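Local atomic coordinates of enolase from the environmental genome shotgun sequencing of the Sargasso Sea (PDB entry 2QGY), a protein that is of unknown function but belongs to the enolase superfamily and binds a magnesium ion, so it probably acts on a carboxylate substrate by abstracting its alpha proton. Residues P172-E185 with Q209-N221. Sequence-based numbering, arbitrary orientation. Where two conformers were deposited one is given.
Sequences PMLDSLSISIQFVE and QTKSFLKEVSSFN
The CA atoms of Leu177 and Ile181 lie nearest those of Phe213 and Val217 as helices 177-185 and 209-217 run the same way, their axes 10.2 Å apart at closest approach and inclined by 36°; Glu185 pairs likewise with Phe220 in the 3-10 turn that follows. Phe213 is the central knob, set in a hole made by Leu177, Ser180, Ile181 and Val184. With CG anti to the backbone N (chi1 178°), its ring reaches across to helix 177-185. Met173, from the loop ahead of that helix, lays its sulfur over one face of the Phe213 ring, SD 3.8 Å from the centroid, a Met-aromatic contact; Val217 CB lies over the opposite face, toward its rim. Val184 CG2 meets the edge of the Phe213 ring near CZ, and Pro172 CG comes within 3.6 Å of Phe213 CZ.

Ile181 divides its branches between two aromatics: CD1 packs 3.7 Å from Phe213 CE1 and also touches Glu216 CB, while CG2 reaches 3.7 Å to Phe220 CE2. Beyond it the aliphatic part of Glu185 lies against Phe220, Glu185 CG 3.6 Å from Phe220 CE1. The Glu185 carboxylate accepts from Gln182 NE2 through OE1. At the other end, a water links Leu177 N to Gln209 OE1. Ser180, whose CB touches Phe213, turns OG back to take a bond from Leu174 N (2.9 Å) and give one to Ser176 O, tying the loop to the start of helix 177-185.

These are successive outer helices of the beta/alpha barrel, lying over strand 197-200, whose Leu199 touches Pro172, Phe213 and Val217. Elsewhere on helix 177-191, Phe183 packs on helix 150-162; Lys211 of helix 207-217 makes a salt bridge to Glu239 of helix 234-243.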
ATOM      1  N   PRO A 172     -25.783  -0.024   6.911  1.00 21.95           N
ATOM      2  CA  PRO A 172     -26.882   0.671   7.591  1.00 23.07           C
ATOM      3  C   PRO A 172     -26.575   2.109   8.006  1.00 24.27           C
ATOM      4  O   PRO A 172     -27.461   2.774   8.543  1.00 25.73           O
ATOM      5  CB  PRO A 172     -27.105  -0.210   8.822  1.00 22.80           C
ATOM      6  CG  PRO A 172     -25.699  -0.636   9.191  1.00 23.01           C
ATOM      7  CD  PRO A 172     -24.970  -0.806   7.865  1.00 21.60           C
ATOM      8  N   MET A 173     -25.368   2.620   7.760  1.00 24.80           N
ATOM      9  CA  MET A 173     -25.095   4.014   8.177  1.00 26.22           C
ATOM     10  C   MET A 173     -25.664   5.000   7.167  1.00 27.61           C
ATOM     11  O   MET A 173     -25.051   5.281   6.131  1.00 26.72           O
ATOM     12  CB  MET A 173     -23.602   4.279   8.423  1.00 25.71           C
ATOM     13  CG  MET A 173     -23.002   3.403   9.531  1.00 26.00           C
ATOM     14  SD  MET A 173     -23.745   3.478  11.214  1.00 23.19           S
ATOM     15  CE  MET A 173     -22.774   4.747  11.988  1.00 29.13           C
ATOM     16  N   LEU A 174     -26.840   5.525   7.499  1.00 29.12           N
ATOM     17  CA  LEU A 174     -27.579   6.416   6.598  1.00 31.04           C
ATOM     18  C   LEU A 174     -27.588   7.842   7.147  1.00 32.99           C
ATOM     19  O   LEU A 174     -26.760   8.186   8.006  1.00 32.80           O
ATOM     20  CB  LEU A 174     -29.000   5.883   6.384  1.00 30.46           C
ATOM     21  CG  LEU A 174     -29.137   4.383   6.046  1.00 30.30           C
ATOM     22  CD1 LEU A 174     -30.590   3.973   5.947  1.00 28.51           C
ATOM     23  CD2 LEU A 174     -28.399   3.991   4.753  1.00 31.31           C
ATOM     24  N   ASP A 175     -28.528   8.662   6.675  1.00 34.82           N
ATOM     25  CA  ASP A 175     -28.485  10.102   6.967  1.00 37.07           C
ATOM     26  C   ASP A 175     -28.385  10.464   8.440  1.00 37.00           C
ATOM     27  O   ASP A 175     -27.703  11.425   8.795  1.00 37.85           O
ATOM     28  CB  ASP A 175     -29.678  10.834   6.335  1.00 37.69           C
ATOM     29  CG  ASP A 175     -29.406  11.250   4.908  1.00 41.30           C
ATOM     30  OD1 ASP A 175     -28.350  10.835   4.362  1.00 43.51           O
ATOM     31  OD2 ASP A 175     -30.250  11.988   4.334  1.00 44.34           O
ATOM     32  N   SER A 176     -29.070   9.700   9.286  1.00 37.30           N
ATOM     33  CA  SER A 176     -29.092   9.957  10.712  1.00 37.34           C
ATOM     34  C   SER A 176     -29.229   8.646  11.479  1.00 36.93           C
ATOM     35  O   SER A 176     -29.560   7.612  10.892  1.00 37.00           O
ATOM     36  CB  SER A 176     -30.254  10.893  11.047  1.00 37.43           C
ATOM     37  OG  SER A 176     -31.504  10.257  10.848  1.00 37.78           O
ATOM     38  N   LEU A 177     -28.989   8.700  12.789  1.00 36.73           N
ATOM     39  CA  LEU A 177     -29.086   7.523  13.650  1.00 36.30           C
ATOM     40  C   LEU A 177     -30.438   6.844  13.503  1.00 35.63           C
ATOM     41  O   LEU A 177     -30.508   5.637  13.287  1.00 35.37           O
ATOM     42  CB  LEU A 177     -28.814   7.873  15.130  1.00 36.80           C
ATOM     43  CG  LEU A 177     -29.156   6.792  16.174  1.00 37.00           C
ATOM     44  CD1 LEU A 177     -28.374   5.505  15.932  1.00 37.44           C
ATOM     45  CD2 LEU A 177     -28.923   7.289  17.607  1.00 37.61           C
ATOM     46  N   SER A 178     -31.520   7.613  13.600  1.00 35.00           N
ATOM     47  CA  SER A 178     -32.836   6.981  13.630  1.00 34.22           C
ATOM     48  C   SER A 178     -33.263   6.423  12.265  1.00 32.74           C
ATOM     49  O   SER A 178     -33.999   5.445  12.196  1.00 33.14           O
ATOM     50  CB  SER A 178     -33.888   7.894  14.288  1.00 35.20           C
ATOM     51  OG  SER A 178     -34.736   8.531  13.356  1.00 36.27           O
ATOM     52  N   ILE A 179     -32.778   7.028  11.183  1.00 31.68           N
ATOM     53  CA  ILE A 179     -33.008   6.498   9.840  1.00 29.92           C
ATOM     54  C   ILE A 179     -32.201   5.174   9.668  1.00 28.88           C
ATOM     55  O   ILE A 179     -32.711   4.184   9.135  1.00 29.34           O
ATOM     56  CB  ILE A 179     -32.667   7.569   8.754  1.00 30.07           C
ATOM     57  CG1 ILE A 179     -33.741   8.689   8.761  1.00 29.71           C
ATOM     58  CG2 ILE A 179     -32.562   6.931   7.385  1.00 29.21           C
ATOM     59  CD1 ILE A 179     -33.374   9.945   7.946  1.00 30.49           C
ATOM     60  N   SER A 180     -30.975   5.162  10.177  1.00 28.17           N
ATOM     61  CA  SER A 180     -30.105   3.965  10.176  1.00 28.05           C
ATOM     62  C   SER A 180     -30.739   2.798  10.926  1.00 28.45           C
ATOM     63  O   SER A 180     -30.780   1.667  10.434  1.00 28.39           O
ATOM     64  CB  SER A 180     -28.750   4.309  10.802  1.00 26.89           C
ATOM     65  OG  SER A 180     -28.100   5.355  10.091  1.00 28.13           O
ATOM     66  N   ILE A 181     -31.265   3.081  12.118  1.00 28.71           N
ATOM     67  CA  ILE A 181     -31.911   2.060  12.949  1.00 29.54           C
ATOM     68  C   ILE A 181     -33.215   1.531  12.328  1.00 30.12           C
ATOM     69  O   ILE A 181     -33.441   0.312  12.305  1.00 30.13           O
ATOM     70  CB  ILE A 181     -32.111   2.570  14.421  1.00 29.45           C
ATOM     71  CG1 ILE A 181     -30.762   2.813  15.097  1.00 30.17           C
ATOM     72  CG2 ILE A 181     -32.956   1.597  15.239  1.00 29.59           C
ATOM     73  CD1 ILE A 181     -29.923   1.523  15.370  1.00 31.60           C
ATOM     74  N   GLN A 182     -34.056   2.445  11.825  1.00 30.93           N
ATOM     75  CA  GLN A 182     -35.270   2.091  11.081  1.00 32.00           C
ATOM     76  C   GLN A 182     -34.976   1.107   9.970  1.00 31.47           C
ATOM     77  O   GLN A 182     -35.699   0.123   9.777  1.00 31.70           O
ATOM     78  CB  GLN A 182     -35.942   3.332  10.476  1.00 32.34           C
ATOM     79  CG  GLN A 182     -37.109   3.847  11.292  1.00 37.14           C
ATOM     80  CD  GLN A 182     -37.938   2.721  11.899  1.00 41.19           C
ATOM     81  OE1 GLN A 182     -38.594   1.953  11.181  1.00 43.60           O
ATOM     82  NE2 GLN A 182     -37.894   2.605  13.231  1.00 41.05           N
ATOM     83  N   PHE A 183     -33.899   1.386   9.247  1.00 30.94           N
ATOM     84  CA  PHE A 183     -33.434   0.502   8.202  1.00 30.15           C
ATOM     85  C   PHE A 183     -33.103  -0.893   8.735  1.00 30.09           C
ATOM     86  O   PHE A 183     -33.555  -1.881   8.163  1.00 29.19           O
ATOM     87  CB  PHE A 183     -32.245   1.125   7.470  1.00 30.51           C
ATOM     88  CG  PHE A 183     -31.731   0.288   6.342  1.00 30.81           C
ATOM     89  CD1 PHE A 183     -32.609  -0.285   5.419  1.00 31.51           C
ATOM     90  CD2 PHE A 183     -30.367   0.043   6.210  1.00 30.25           C
ATOM     91  CE1 PHE A 183     -32.140  -1.076   4.372  1.00 30.54           C
ATOM     92  CE2 PHE A 183     -29.886  -0.742   5.169  1.00 30.07           C
ATOM     93  CZ  PHE A 183     -30.766  -1.314   4.250  1.00 31.03           C
ATOM     94  N   VAL A 184     -32.349  -0.980   9.833  1.00 29.93           N
ATOM     95  CA  VAL A 184     -32.009  -2.294  10.405  1.00 30.10           C
ATOM     96  C   VAL A 184     -33.278  -3.017  10.865  1.00 30.33           C
ATOM     97  O   VAL A 184     -33.429  -4.223  10.655  1.00 30.34           O
ATOM     98  CB  VAL A 184     -30.957  -2.208  11.559  1.00 29.95           C
ATOM     99  CG1 VAL A 184     -30.625  -3.578  12.077  1.00 30.15           C
ATOM    100  CG2 VAL A 184     -29.667  -1.521  11.091  1.00 30.36           C
ATOM    101  N   GLU A 185     -34.197  -2.270  11.473  1.00 31.16           N
ATOM    102  CA  GLU A 185     -35.445  -2.845  11.980  1.00 32.43           C
ATOM    103  C   GLU A 185     -36.285  -3.473  10.876  1.00 31.84           C
ATOM    104  O   GLU A 185     -36.693  -4.638  10.984  1.00 31.99           O
ATOM    105  CB  GLU A 185     -36.257  -1.800  12.739  1.00 32.70           C
ATOM    106  CG  GLU A 185     -37.440  -2.403  13.500  1.00 37.56           C
ATOM    107  CD  GLU A 185     -38.240  -1.372  14.258  1.00 42.78           C
ATOM    108  OE1 GLU A 185     -37.840  -0.186  14.282  1.00 45.01           O
ATOM    109  OE2 GLU A 185     -39.282  -1.751  14.841  1.00 46.35           O
ATOM    110  N   GLN A 209     -21.102   8.998  16.336  1.00 33.17           N
ATOM    111  CA  GLN A 209     -22.213   8.362  15.584  1.00 32.81           C
ATOM    112  C   GLN A 209     -22.135   6.842  15.661  1.00 30.98           C
ATOM    113  O   GLN A 209     -23.131   6.171  15.946  1.00 30.42           O
ATOM    114  CB  GLN A 209     -22.250   8.774  14.108  1.00 33.35           C
ATOM    115  CG  GLN A 209     -22.065  10.267  13.826  1.00 37.89           C
ATOM    116  CD  GLN A 209     -23.295  11.098  14.112  1.00 43.16           C
ATOM    117  OE1 GLN A 209     -24.415  10.576  14.192  1.00 46.65           O
ATOM    118  NE2 GLN A 209     -23.099  12.407  14.255  1.00 45.15           N
ATOM    119  N   THR A 210     -20.931   6.307  15.444  1.00 28.92           N
ATOM    120  CA  THR A 210     -20.695   4.869  15.505  1.00 27.04           C
ATOM    121  C   THR A 210     -21.085   4.265  16.835  1.00 26.50           C
ATOM    122  O   THR A 210     -21.807   3.274  16.882  1.00 25.59           O
ATOM    123  CB  THR A 210     -19.217   4.560  15.204  1.00 27.07           C
ATOM    124  OG1 THR A 210     -18.914   5.098  13.918  1.00 27.33           O
ATOM    125  CG2 THR A 210     -18.944   3.076  15.208  1.00 25.25           C
ATOM    126  N   LYS A 211     -20.606   4.872  17.916  1.00 26.48           N
ATOM    127  CA  LYS A 211     -20.941   4.415  19.253  1.00 26.93           C
ATOM    128  C   LYS A 211     -22.444   4.478  19.528  1.00 26.93           C
ATOM    129  O   LYS A 211     -23.002   3.511  20.041  1.00 26.28           O
ATOM    130  CB  LYS A 211     -20.139   5.189  20.293  1.00 27.97           C
ATOM    131  CG  LYS A 211     -18.687   4.761  20.391  1.00 28.54           C
ATOM    132  CD  LYS A 211     -17.931   5.779  21.226  1.00 32.67           C
ATOM    133  CE  LYS A 211     -16.546   5.295  21.581  1.00 34.89           C
ATOM    134  NZ  LYS A 211     -15.773   6.418  22.194  1.00 36.18           N
ATOM    135  N   SER A 212     -23.096   5.585  19.152  1.00 27.07           N
ATOM    136  CA  SER A 212     -24.532   5.721  19.361  0.50 27.19           C
ATOM    137  C   SER A 212     -25.297   4.664  18.557  1.00 26.90           C
ATOM    138  O   SER A 212     -26.215   4.024  19.080  1.00 27.28           O
ATOM    139  CB  SER A 212     -24.997   7.141  19.030  0.50 27.49           C
ATOM    140  OG  SER A 212     -24.136   8.105  19.627  0.50 27.63           O
ATOM    141  N   PHE A 213     -24.888   4.454  17.302  1.00 25.38           N
ATOM    142  CA  PHE A 213     -25.501   3.418  16.469  1.00 24.52           C
ATOM    143  C   PHE A 213     -25.369   2.039  17.113  1.00 23.47           C
ATOM    144  O   PHE A 213     -26.348   1.312  17.265  1.00 23.70           O
ATOM    145  CB  PHE A 213     -24.908   3.403  15.043  1.00 24.33           C
ATOM    146  CG  PHE A 213     -25.482   2.329  14.163  1.00 24.03           C
ATOM    147  CD1 PHE A 213     -26.724   2.500  13.553  1.00 25.21           C
ATOM    148  CD2 PHE A 213     -24.788   1.138  13.948  1.00 24.70           C
ATOM    149  CE1 PHE A 213     -27.271   1.516  12.743  1.00 23.72           C
ATOM    150  CE2 PHE A 213     -25.321   0.126  13.144  1.00 22.00           C
ATOM    151  CZ  PHE A 213     -26.569   0.318  12.515  1.00 24.85           C
ATOM    152  N   LEU A 214     -24.148   1.681  17.499  1.00 23.97           N
ATOM    153  CA  LEU A 214     -23.897   0.356  18.059  1.00 24.32           C
ATOM    154  C   LEU A 214     -24.671   0.115  19.363  1.00 25.58           C
ATOM    155  O   LEU A 214     -25.063  -1.014  19.660  1.00 25.25           O
ATOM    156  CB  LEU A 214     -22.401   0.147  18.279  1.00 24.19           C
ATOM    157  CG  LEU A 214     -21.602   0.009  16.970  1.00 23.26           C
ATOM    158  CD1 LEU A 214     -20.123  -0.121  17.289  1.00 22.98           C
ATOM    159  CD2 LEU A 214     -22.114  -1.179  16.143  1.00 22.50           C
ATOM    160  N   LYS A 215     -24.902   1.189  20.114  1.00 26.52           N
ATOM    161  CA  LYS A 215     -25.682   1.102  21.352  1.00 28.45           C
ATOM    162  C   LYS A 215     -27.159   0.799  21.043  1.00 28.60           C
ATOM    163  O   LYS A 215     -27.807   0.012  21.741  1.00 29.53           O
ATOM    164  CB  LYS A 215     -25.536   2.403  22.133  1.00 28.95           C
ATOM    165  CG  LYS A 215     -25.957   2.312  23.590  1.00 34.06           C
ATOM    166  CD  LYS A 215     -25.431   3.530  24.368  1.00 37.67           C
ATOM    167  CE  LYS A 215     -25.345   3.234  25.871  1.00 40.88           C
ATOM    168  NZ  LYS A 215     -24.580   4.287  26.630  1.00 43.04           N
ATOM    169  N   GLU A 216     -27.677   1.385  19.974  1.00 28.56           N
ATOM    170  CA  GLU A 216     -29.078   1.185  19.603  1.00 29.55           C
ATOM    171  C   GLU A 216     -29.316  -0.071  18.759  1.00 29.22           C
ATOM    172  O   GLU A 216     -30.441  -0.577  18.692  1.00 28.74           O
ATOM    173  CB  GLU A 216     -29.616   2.422  18.877  1.00 29.65           C
ATOM    174  CG  GLU A 216     -29.459   3.721  19.670  1.00 33.47           C
ATOM    175  CD  GLU A 216     -30.282   3.738  20.951  1.00 36.72           C
ATOM    176  OE1 GLU A 216     -31.388   3.144  20.945  1.00 38.33           O
ATOM    177  OE2 GLU A 216     -29.820   4.339  21.961  1.00 39.52           O
ATOM    178  N   VAL A 217     -28.278  -0.572  18.095  1.00 29.25           N
ATOM    179  CA  VAL A 217     -28.486  -1.665  17.137  1.00 28.80           C
ATOM    180  C   VAL A 217     -28.389  -3.042  17.777  1.00 28.62           C
ATOM    181  O   VAL A 217     -28.829  -4.030  17.181  1.00 28.16           O
ATOM    182  CB  VAL A 217     -27.544  -1.559  15.891  1.00 28.62           C
ATOM    183  CG1 VAL A 217     -26.165  -2.155  16.203  1.00 27.52           C
ATOM    184  CG2 VAL A 217     -28.186  -2.246  14.690  1.00 29.10           C
ATOM    185  N   SER A 218     -27.859  -3.109  19.005  1.00 29.68           N
ATOM    186  CA  SER A 218     -27.560  -4.407  19.620  1.00 30.41           C
ATOM    187  C   SER A 218     -28.803  -5.299  19.771  1.00 30.32           C
ATOM    188  O   SER A 218     -28.693  -6.530  19.727  1.00 29.91           O
ATOM    189  CB  SER A 218     -26.790  -4.264  20.952  1.00 30.85           C
ATOM    190  OG  SER A 218     -27.358  -3.282  21.814  1.00 34.42           O
ATOM    191  N   SER A 219     -29.979  -4.692  19.933  1.00 30.58           N
ATOM    192  CA  SER A 219     -31.211  -5.481  20.123  1.00 31.27           C
ATOM    193  C   SER A 219     -31.669  -6.231  18.871  1.00 30.64           C
ATOM    194  O   SER A 219     -32.465  -7.173  18.970  1.00 30.84           O
ATOM    195  CB  SER A 219     -32.359  -4.621  20.677  1.00 31.52           C
ATOM    196  OG  SER A 219     -32.510  -3.409  19.959  1.00 33.76           O
ATOM    197  N   PHE A 220     -31.151  -5.829  17.706  1.00 29.12           N
ATOM    198  CA  PHE A 220     -31.455  -6.514  16.462  1.00 28.24           C
ATOM    199  C   PHE A 220     -30.503  -7.696  16.207  1.00 27.32           C
ATOM    200  O   PHE A 220     -30.549  -8.314  15.146  1.00 27.14           O
ATOM    201  CB  PHE A 220     -31.457  -5.530  15.291  1.00 28.39           C
ATOM    202  CG  PHE A 220     -32.427  -4.406  15.465  1.00 29.93           C
ATOM    203  CD1 PHE A 220     -33.795  -4.633  15.353  1.00 30.81           C
ATOM    204  CD2 PHE A 220     -31.979  -3.127  15.768  1.00 30.43           C
ATOM    205  CE1 PHE A 220     -34.703  -3.601  15.553  1.00 31.98           C
ATOM    206  CE2 PHE A 220     -32.887  -2.076  15.945  1.00 31.47           C
ATOM    207  CZ  PHE A 220     -34.250  -2.321  15.836  1.00 30.53           C
ATOM    208  N   ASN A 221     -29.653  -7.992  17.187  1.00 26.49           N
ATOM    209  CA  ASN A 221     -28.773  -9.176  17.152  1.00 25.47           C
ATOM    210  C   ASN A 221     -27.925  -9.279  15.878  1.00 24.41           C
ATOM    211  O   ASN A 221     -27.951 -10.314  15.203  1.00 23.14           O
ATOM    212  CB  ASN A 221     -29.587 -10.469  17.330  1.00 26.28           C
ATOM    213  CG  ASN A 221     -28.710 -11.680  17.627  1.00 28.43           C
ATOM    214  OD1 ASN A 221     -27.582 -11.548  18.125  1.00 32.87           O
ATOM    215  ND2 ASN A 221     -29.226 -12.874  17.329  1.00 31.06           N
TER
HETATM  216  O   HOH W   1     -27.471  11.410  13.824  1.00 44.07           O